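Local coordinates for lactaldehyde dehydrogenase (Escherichia coli, PDB 2IMP), which catalyses the irreversible NAD-dependent oxidation of L-lactaldehyde to L-lactate and is also highly active on glycolaldehyde and L-glyceraldehyde, at residues 260-266 against 295-301; 277-283 against 385-389; 410-416 against 432-438. All coordinates share one frame; numbering follows the deposited sequence.

Interaction 1: residues 260-266 against 295-301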
# COMPACT_ATOMS: atom_id res chain seq x y z
N VAL A 260 -14.42 -26.79 -18.41
CA VAL A 260 -13.77 -27.05 -19.69
C VAL A 260 -14.62 -26.59 -20.90
O VAL A 260 -15.63 -27.22 -21.22
CB VAL A 260 -13.48 -28.56 -19.87
CG1 VAL A 260 -12.65 -28.79 -21.13
CG2 VAL A 260 -12.76 -29.09 -18.63
N MET A 261 -14.22 -25.50 -21.54
CA MET A 261 -14.94 -25.00 -22.70
C MET A 261 -14.62 -25.76 -24.00
O MET A 261 -13.65 -26.52 -24.05
CB MET A 261 -14.64 -23.51 -22.89
CG MET A 261 -15.00 -22.65 -21.69
SD MET A 261 -16.72 -22.83 -21.17
CE MET A 261 -17.54 -21.77 -22.37
N ASP A 262 -15.44 -25.59 -25.03
CA ASP A 262 -15.18 -26.27 -26.29
C ASP A 262 -13.86 -25.85 -26.94
O ASP A 262 -13.12 -26.68 -27.46
CB ASP A 262 -16.33 -26.04 -27.28
CG ASP A 262 -17.62 -26.74 -26.87
OD1 ASP A 262 -17.55 -27.84 -26.29
OD2 ASP A 262 -18.71 -26.19 -27.14
N ASP A 263 -13.57 -24.55 -26.88
CA ASP A 263 -12.35 -23.99 -27.45
C ASP A 263 -11.13 -24.16 -26.53
O ASP A 263 -10.16 -23.41 -26.62
CB ASP A 263 -12.55 -22.50 -27.73
CG ASP A 263 -12.52 -21.67 -26.47
OD1 ASP A 263 -13.12 -22.11 -25.46
OD2 ASP A 263 -11.91 -20.58 -26.48
N ALA A 264 -11.20 -25.15 -25.65
CA ALA A 264 -10.13 -25.40 -24.71
C ALA A 264 -9.07 -26.42 -25.16
O ALA A 264 -9.39 -27.42 -25.81
CB ALA A 264 -10.70 -25.85 -23.38
N ASP A 265 -7.82 -26.14 -24.83
CA ASP A 265 -6.74 -27.05 -25.15
C ASP A 265 -6.97 -28.41 -24.45
O ASP A 265 -6.55 -28.61 -23.31
CB ASP A 265 -5.40 -26.45 -24.68
CG ASP A 265 -4.21 -27.28 -25.11
OD1 ASP A 265 -4.15 -28.48 -24.77
OD2 ASP A 265 -3.31 -26.72 -25.78
N LEU A 266 -7.68 -29.30 -25.13
CA LEU A 266 -8.00 -30.62 -24.58
C LEU A 266 -6.83 -31.31 -23.85
O LEU A 266 -7.01 -31.81 -22.74
CB LEU A 266 -8.52 -31.53 -25.69
CG LEU A 266 -8.92 -32.95 -25.26
CD1 LEU A 266 -9.88 -32.89 -24.08
CD2 LEU A 266 -9.56 -33.68 -26.44
N LYS A 295 -20.94 -29.60 -24.15
CA LYS A 295 -21.28 -30.49 -25.26
C LYS A 295 -20.24 -30.56 -26.41
O LYS A 295 -19.68 -31.62 -26.68
CB LYS A 295 -22.63 -30.07 -25.83
CG LYS A 295 -23.70 -29.75 -24.79
CD LYS A 295 -24.11 -30.98 -23.98
CE LYS A 295 -25.26 -30.66 -23.04
NZ LYS A 295 -25.78 -31.87 -22.35
N GLY A 296 -20.03 -29.43 -27.07
CA GLY A 296 -19.10 -29.38 -28.19
C GLY A 296 -17.86 -30.26 -28.09
O GLY A 296 -17.46 -30.85 -29.09
N ILE A 297 -17.27 -30.35 -26.91
CA ILE A 297 -16.06 -31.14 -26.73
C ILE A 297 -16.20 -32.31 -25.73
O ILE A 297 -15.26 -33.06 -25.49
CB ILE A 297 -14.88 -30.23 -26.29
CG1 ILE A 297 -13.56 -31.02 -26.32
CG2 ILE A 297 -15.14 -29.67 -24.89
CD1 ILE A 297 -12.35 -30.19 -25.94
N TYR A 298 -17.39 -32.44 -25.16
CA TYR A 298 -17.68 -33.49 -24.18
C TYR A 298 -17.05 -34.87 -24.50
O TYR A 298 -16.15 -35.33 -23.80
CB TYR A 298 -19.19 -33.66 -24.01
CG TYR A 298 -19.58 -34.56 -22.86
CD1 TYR A 298 -19.71 -34.06 -21.57
CD2 TYR A 298 -19.80 -35.92 -23.07
CE1 TYR A 298 -20.05 -34.89 -20.50
CE2 TYR A 298 -20.14 -36.76 -22.01
CZ TYR A 298 -20.26 -36.24 -20.73
OH TYR A 298 -20.60 -37.08 -19.69
N ASP A 299 -17.55 -35.51 -25.56
CA ASP A 299 -17.06 -36.82 -25.96
C ASP A 299 -15.53 -36.96 -26.02
O ASP A 299 -14.96 -37.89 -25.45
CB ASP A 299 -17.66 -37.21 -27.32
CG ASP A 299 -19.14 -37.50 -27.23
OD1 ASP A 299 -19.53 -38.35 -26.39
OD2 ASP A 299 -19.91 -36.89 -27.99
N GLN A 300 -14.87 -36.03 -26.71
CA GLN A 300 -13.42 -36.06 -26.77
C GLN A 300 -12.78 -35.99 -25.36
O GLN A 300 -11.94 -36.82 -25.01
CB GLN A 300 -12.90 -34.90 -27.60
CG GLN A 300 -12.94 -35.09 -29.10
CD GLN A 300 -12.44 -33.87 -29.84
OE1 GLN A 300 -13.09 -32.83 -29.86
NE2 GLN A 300 -11.26 -33.99 -30.46
N PHE A 301 -13.20 -35.00 -24.58
CA PHE A 301 -12.68 -34.80 -23.24
C PHE A 301 -12.86 -36.02 -22.30
O PHE A 301 -11.90 -36.48 -21.69
CB PHE A 301 -13.33 -33.58 -22.58
CG PHE A 301 -12.79 -33.29 -21.20
CD1 PHE A 301 -11.56 -32.66 -21.04
CD2 PHE A 301 -13.49 -33.68 -20.07
CE1 PHE A 301 -11.03 -32.45 -19.77
CE2 PHE A 301 -12.97 -33.47 -18.80
CZ PHE A 301 -11.74 -32.85 -18.65
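L266 and V260 meet F301 from two directions. L266 CD1 comes in at the rim of the ring, near its plane, 3.5 Å from F301 CD1. V260 CG2 lies over one face in a CH-pi contact, 4.2 Å from the F301 ring centroid. With CG opposite the backbone N (chi1 -179°), the L266 side chain extends toward the helix, and its second torsion turns CD1 to the ring and CD2 to Q300 CB at 3.7 Å. I297 is fully extended (chi1 -171°, chi2 178°), with CD1 4.1 Å from L266 CB and CG2 3.3 Å from D262 OD1. The same D262 oxygen sits 2.6 Å from I297 N, just before helix 298-310. A leucine in place of D262 removes the carboxylate, and the turn would probably be freer to shift from the helix start, with I297 N lacking this polar neighbour. D262 belongs to a type I turn, M261 to A264. F301 also packs on strand 290-294 and helix 266-274. Strand 257-260, helix 266-274 and the parallel strand 290-294 form a beta-alpha-beta crossover. The contact packs the loop after its first strand against the loop and helix start after its second.

Interaction 2: residues 277-283 against 385-389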
# COMPACT_ATOMS: atom_id res chain seq x y z
N ARG A 277 -5.49 -33.93 -9.32
CA ARG A 277 -6.24 -34.90 -8.54
C ARG A 277 -5.35 -36.08 -8.12
O ARG A 277 -5.79 -37.00 -7.42
CB ARG A 277 -7.42 -35.42 -9.37
CG ARG A 277 -8.45 -34.37 -9.70
CD ARG A 277 -9.17 -33.94 -8.44
NE ARG A 277 -9.92 -35.05 -7.86
CZ ARG A 277 -10.74 -34.94 -6.82
NH1 ARG A 277 -10.92 -33.76 -6.24
NH2 ARG A 277 -11.37 -36.01 -6.36
N VAL A 278 -4.11 -36.03 -8.57
CA VAL A 278 -3.12 -37.06 -8.27
C VAL A 278 -2.05 -36.59 -7.26
O VAL A 278 -1.37 -37.42 -6.65
CB VAL A 278 -2.41 -37.53 -9.56
CG1 VAL A 278 -1.47 -36.44 -10.07
CG2 VAL A 278 -1.65 -38.80 -9.29
N ILE A 279 -1.91 -35.28 -7.11
CA ILE A 279 -0.92 -34.73 -6.19
C ILE A 279 -1.30 -34.90 -4.70
O ILE A 279 -1.43 -33.92 -3.96
CB ILE A 279 -0.64 -33.23 -6.47
CG1 ILE A 279 -1.93 -32.41 -6.36
CG2 ILE A 279 -0.02 -33.08 -7.85
CD1 ILE A 279 -1.73 -30.92 -6.55
N ASN A 280 -1.46 -36.16 -4.30
CA ASN A 280 -1.81 -36.60 -2.94
C ASN A 280 -2.96 -37.63 -2.93
O ASN A 280 -3.97 -37.44 -2.24
CB ASN A 280 -2.20 -35.40 -2.06
CG ASN A 280 -2.10 -35.72 -0.57
OD1 ASN A 280 -1.37 -35.04 0.17
ND2 ASN A 280 -2.82 -36.73 -0.12
N SER A 281 -2.80 -38.69 -3.71
CA SER A 281 -3.82 -39.74 -3.80
C SER A 281 -5.26 -39.19 -3.90
O SER A 281 -6.20 -39.79 -3.37
CB SER A 281 -3.70 -40.67 -2.59
OG SER A 281 -4.72 -41.67 -2.61
N GLY A 282 -5.41 -38.06 -4.58
CA GLY A 282 -6.72 -37.46 -4.71
C GLY A 282 -7.27 -37.16 -3.33
O GLY A 282 -8.35 -37.62 -2.96
N GLN A 283 -6.51 -36.39 -2.56
CA GLN A 283 -6.89 -36.03 -1.20
C GLN A 283 -6.72 -34.53 -0.87
O GLN A 283 -6.96 -34.10 0.26
CB GLN A 283 -6.09 -36.86 -0.20
CG GLN A 283 -6.24 -38.36 -0.38
CD GLN A 283 -5.31 -39.16 0.52
OE1 GLN A 283 -4.09 -39.06 0.40
NE2 GLN A 283 -5.89 -39.95 1.41
N PHE A 385 -13.35 -36.89 -0.32
CA PHE A 385 -12.02 -37.39 0.05
C PHE A 385 -11.27 -38.15 -1.07
O PHE A 385 -10.37 -37.60 -1.71
CB PHE A 385 -12.10 -38.31 1.27
CG PHE A 385 -13.35 -38.14 2.09
CD1 PHE A 385 -14.55 -38.71 1.67
CD2 PHE A 385 -13.33 -37.39 3.26
CE1 PHE A 385 -15.72 -38.53 2.40
CE2 PHE A 385 -14.50 -37.21 4.00
CZ PHE A 385 -15.69 -37.78 3.57
N GLY A 386 -11.65 -39.40 -1.28
CA GLY A 386 -11.03 -40.25 -2.29
C GLY A 386 -10.93 -39.70 -3.71
O GLY A 386 -11.31 -38.56 -3.98
N PRO A 387 -10.40 -40.51 -4.64
CA PRO A 387 -10.22 -40.16 -6.05
C PRO A 387 -11.48 -40.31 -6.94
O PRO A 387 -11.48 -41.08 -7.90
CB PRO A 387 -9.12 -41.12 -6.48
CG PRO A 387 -9.49 -42.36 -5.74
CD PRO A 387 -9.83 -41.84 -4.36
N VAL A 388 -12.52 -39.55 -6.62
CA VAL A 388 -13.75 -39.60 -7.41
C VAL A 388 -13.99 -38.33 -8.25
O VAL A 388 -14.06 -37.23 -7.71
CB VAL A 388 -14.98 -39.81 -6.49
CG1 VAL A 388 -16.24 -39.91 -7.33
CG2 VAL A 388 -14.78 -41.06 -5.65
N LEU A 389 -14.09 -38.49 -9.56
CA LEU A 389 -14.32 -37.36 -10.46
C LEU A 389 -15.70 -37.33 -11.14
O LEU A 389 -15.93 -38.02 -12.14
CB LEU A 389 -13.24 -37.30 -11.55
CG LEU A 389 -11.81 -36.93 -11.16
CD1 LEU A 389 -10.95 -36.89 -12.41
CD2 LEU A 389 -11.80 -35.57 -10.47
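R277 and L389 run past each other in opposite directions, with L389 CD2 against the bent arginine chain. This methyl lies 3.3 Å from R277 NE and 3.6 Å from R277 CG. Successive bends in R277 (chi2 -68°, chi3 -63°) curl its chain round that methyl. Farther out, R277 NH2 lies 3.2 Å from V388 O and 3.5 Å from G386 O, but the angles are too poor for hydrogen bonds. The second close approach is backbone to backbone, with the CA atoms of G282 and P387 4.6 Å apart. A side chain on G282 would press on P387 CA and the R277 carbonyl, and the positive phi of G282 (59°) by itself favours glycine.

The next shell positions these groups. P387 centres an inverse gamma turn, with a weak bond from V388 N to G386 O. P387 and L389 pair with strand 368-371, while F385 packs on R336 and comes within about 4 Å of the bound NADH. F385-G386-P387 is the Phe-Gly-Pro core of a well-known aldehyde dehydrogenase motif.

Across the contact the arginine packs against a methyl and places NH2 near two carbonyl oxygens without good bonding angles, so any attraction there is probably electrostatic. The hydrogen bond of R277 NH1 to C287 O folds the loop back on itself, just beyond C285, the inferred catalytic cysteine.

Interaction 3: residues 410-416 against 432-438. With SO4 (sulfate ion), chain B.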
# COMPACT_ATOMS: atom_id res chain seq x y z
N GLY A 410 -16.28 -21.96 -1.41
CA GLY A 410 -15.77 -21.05 -2.42
C GLY A 410 -14.29 -20.76 -2.27
O GLY A 410 -13.88 -19.61 -2.25
N LEU A 411 -13.50 -21.81 -2.15
CA LEU A 411 -12.06 -21.66 -2.02
C LEU A 411 -11.30 -21.60 -3.37
O LEU A 411 -10.67 -20.60 -3.67
CB LEU A 411 -11.51 -22.81 -1.16
CG LEU A 411 -10.00 -22.82 -0.89
CD1 LEU A 411 -9.57 -21.50 -0.25
CD2 LEU A 411 -9.66 -24.00 0.02
N THR A 412 -11.41 -22.66 -4.17
CA THR A 412 -10.72 -22.74 -5.45
C THR A 412 -11.59 -23.09 -6.68
O THR A 412 -12.55 -23.85 -6.57
CB THR A 412 -9.58 -23.80 -5.38
OG1 THR A 412 -8.73 -23.51 -4.26
CG2 THR A 412 -8.75 -23.78 -6.65
N SER A 413 -11.24 -22.52 -7.82
CA SER A 413 -11.93 -22.76 -9.08
C SER A 413 -10.97 -22.73 -10.30
O SER A 413 -9.83 -22.27 -10.19
CB SER A 413 -13.03 -21.71 -9.30
OG SER A 413 -12.48 -20.42 -9.51
N SER A 414 -11.44 -23.23 -11.44
CA SER A 414 -10.62 -23.24 -12.65
C SER A 414 -11.40 -23.32 -13.97
O SER A 414 -12.50 -23.87 -14.02
CB SER A 414 -9.62 -24.40 -12.59
OG SER A 414 -10.26 -25.65 -12.73
N ILE A 415 -10.82 -22.76 -15.02
CA ILE A 415 -11.44 -22.79 -16.33
C ILE A 415 -10.41 -22.89 -17.48
O ILE A 415 -9.30 -22.36 -17.38
CB ILE A 415 -12.33 -21.55 -16.56
CG1 ILE A 415 -13.08 -21.68 -17.89
CG2 ILE A 415 -11.49 -20.28 -16.54
CD1 ILE A 415 -14.10 -20.60 -18.15
N TYR A 416 -10.80 -23.59 -18.54
CA TYR A 416 -9.95 -23.77 -19.71
C TYR A 416 -10.59 -23.27 -21.00
O TYR A 416 -11.61 -23.80 -21.46
CB TYR A 416 -9.58 -25.25 -19.85
CG TYR A 416 -8.97 -25.80 -18.59
CD1 TYR A 416 -9.77 -26.15 -17.51
CD2 TYR A 416 -7.59 -25.91 -18.45
CE1 TYR A 416 -9.21 -26.59 -16.31
CE2 TYR A 416 -7.02 -26.35 -17.25
CZ TYR A 416 -7.84 -26.68 -16.19
OH TYR A 416 -7.29 -27.09 -14.99
N PHE A 432 -15.20 -17.34 -6.06
CA PHE A 432 -14.20 -18.11 -5.33
C PHE A 432 -12.96 -17.30 -4.92
O PHE A 432 -12.64 -16.29 -5.55
CB PHE A 432 -13.76 -19.32 -6.17
CG PHE A 432 -14.86 -20.33 -6.41
CD1 PHE A 432 -15.91 -20.05 -7.27
CD2 PHE A 432 -14.86 -21.54 -5.72
CE1 PHE A 432 -16.95 -20.96 -7.45
CE2 PHE A 432 -15.90 -22.46 -5.90
CZ PHE A 432 -16.94 -22.16 -6.75
N GLY A 433 -12.28 -17.74 -3.87
CA GLY A 433 -11.09 -17.04 -3.42
C GLY A 433 -9.95 -17.20 -4.40
O GLY A 433 -8.98 -16.44 -4.38
N GLU A 434 -10.06 -18.20 -5.27
CA GLU A 434 -9.05 -18.47 -6.28
C GLU A 434 -9.61 -19.01 -7.61
O GLU A 434 -10.54 -19.82 -7.63
CB GLU A 434 -8.03 -19.49 -5.76
CG GLU A 434 -7.32 -19.11 -4.47
CD GLU A 434 -6.40 -20.22 -3.98
OE1 GLU A 434 -6.74 -21.41 -4.19
OE2 GLU A 434 -5.36 -19.90 -3.38
N THR A 435 -9.04 -18.54 -8.71
CA THR A 435 -9.44 -18.99 -10.03
C THR A 435 -8.22 -19.27 -10.93
O THR A 435 -7.47 -18.35 -11.27
CB THR A 435 -10.34 -17.96 -10.76
OG1 THR A 435 -11.56 -17.78 -10.03
CG2 THR A 435 -10.68 -18.46 -12.16
N TYR A 436 -8.03 -20.53 -11.28
CA TYR A 436 -6.92 -20.92 -12.14
C TYR A 436 -7.31 -21.00 -13.62
O TYR A 436 -8.28 -21.68 -13.98
CB TYR A 436 -6.34 -22.26 -11.71
CG TYR A 436 -5.72 -22.23 -10.34
CD1 TYR A 436 -6.49 -22.41 -9.20
CD2 TYR A 436 -4.36 -21.98 -10.18
CE1 TYR A 436 -5.93 -22.36 -7.93
CE2 TYR A 436 -3.78 -21.93 -8.92
CZ TYR A 436 -4.57 -22.12 -7.79
OH TYR A 436 -4.00 -22.06 -6.54
N ILE A 437 -6.57 -20.30 -14.46
CA ILE A 437 -6.83 -20.30 -15.89
C ILE A 437 -5.76 -21.05 -16.72
O ILE A 437 -4.58 -20.67 -16.72
CB ILE A 437 -6.97 -18.86 -16.40
CG1 ILE A 437 -8.08 -18.15 -15.62
CG2 ILE A 437 -7.29 -18.87 -17.90
CD1 ILE A 437 -8.30 -16.72 -16.04
N ASN A 438 -6.20 -22.09 -17.42
CA ASN A 438 -5.33 -22.91 -18.26
C ASN A 438 -4.05 -23.44 -17.59
O ASN A 438 -2.95 -23.35 -18.14
CB ASN A 438 -4.97 -22.15 -19.54
CG ASN A 438 -6.18 -21.90 -20.43
OD1 ASN A 438 -7.07 -22.75 -20.53
ND2 ASN A 438 -6.21 -20.75 -21.09
S SO4 B . -14.15 -24.83 -3.35
O1 SO4 B . -15.02 -25.63 -2.49
O2 SO4 B . -12.75 -24.95 -2.89
O3 SO4 B . -14.27 -25.26 -4.74
O4 SO4 B . -14.60 -23.44 -3.29
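S413 and Y436 carry the centre of a parallel strand pairing. Y436 N gives a nearly straight bond to S413 O (2.7 Å, 171° at the hydrogen). I415 N then bonds Y436 O at 2.9 Å, nearly along the carbonyl axis. N438 N to I415 O closes one end of the ladder; beyond the other, G433 N bonds G410 O from above the carbonyl plane.

Hydroxyls add more bonds. S413 OG, between its backbone N and carbonyl carbon (chi1 67°), gives to E434 O at 2.8 Å and accepts from T435 OG1 at 2.8 Å. T412 OG1 bonds E434 OE1. E434 OE2 bonds ND1 of H449, a lactate-binding residue, so T412 probably helps to position that pair.

Apolar and CH-pi contacts lie on both faces. S413 CB sits over the F432 ring, 4.0 Å from its centroid. T412 CG2 meets the edge of Y436, 3.4 Å from CE1. I415 and I437 lie side by side.

A sulfate, probably from the crystallisation liquor, takes bonds from T412 N and K255 N, but it sits too close to G410 and L411 for its exact place to be trusted.

The two strands and helix 420-429 form a beta-alpha-beta unit. Strand 409-416 also pairs with strand 257-260, and Y416 packs on helix 266-274. Strand 434-437 continues the sheet into a second subunit, where Y436 stacks on Y476 of that chain.

How the interactions relate
From the N terminus, residues 260-266 lead out of strand 257-260. The loop residues 277-283 follow after helix 266-274. Interaction 1 then closes its loop at 295-301, past strand 290-294. Interaction 2 opened within that loop and closes only at 385-389, so the two cross. Interaction 3 comes after both and closes a short loop round helix 420-429. Strands 257-260, 290-294, 388-394, 409-416 and 434-437 share one sheet, and each contact lies on or next to it. Interactions 1 and 3 touch through a probable hydrogen bond between M261 N and Y416 O. Interaction 2 touches neither. It joins the loop before C285 to the segment beside the cofactor.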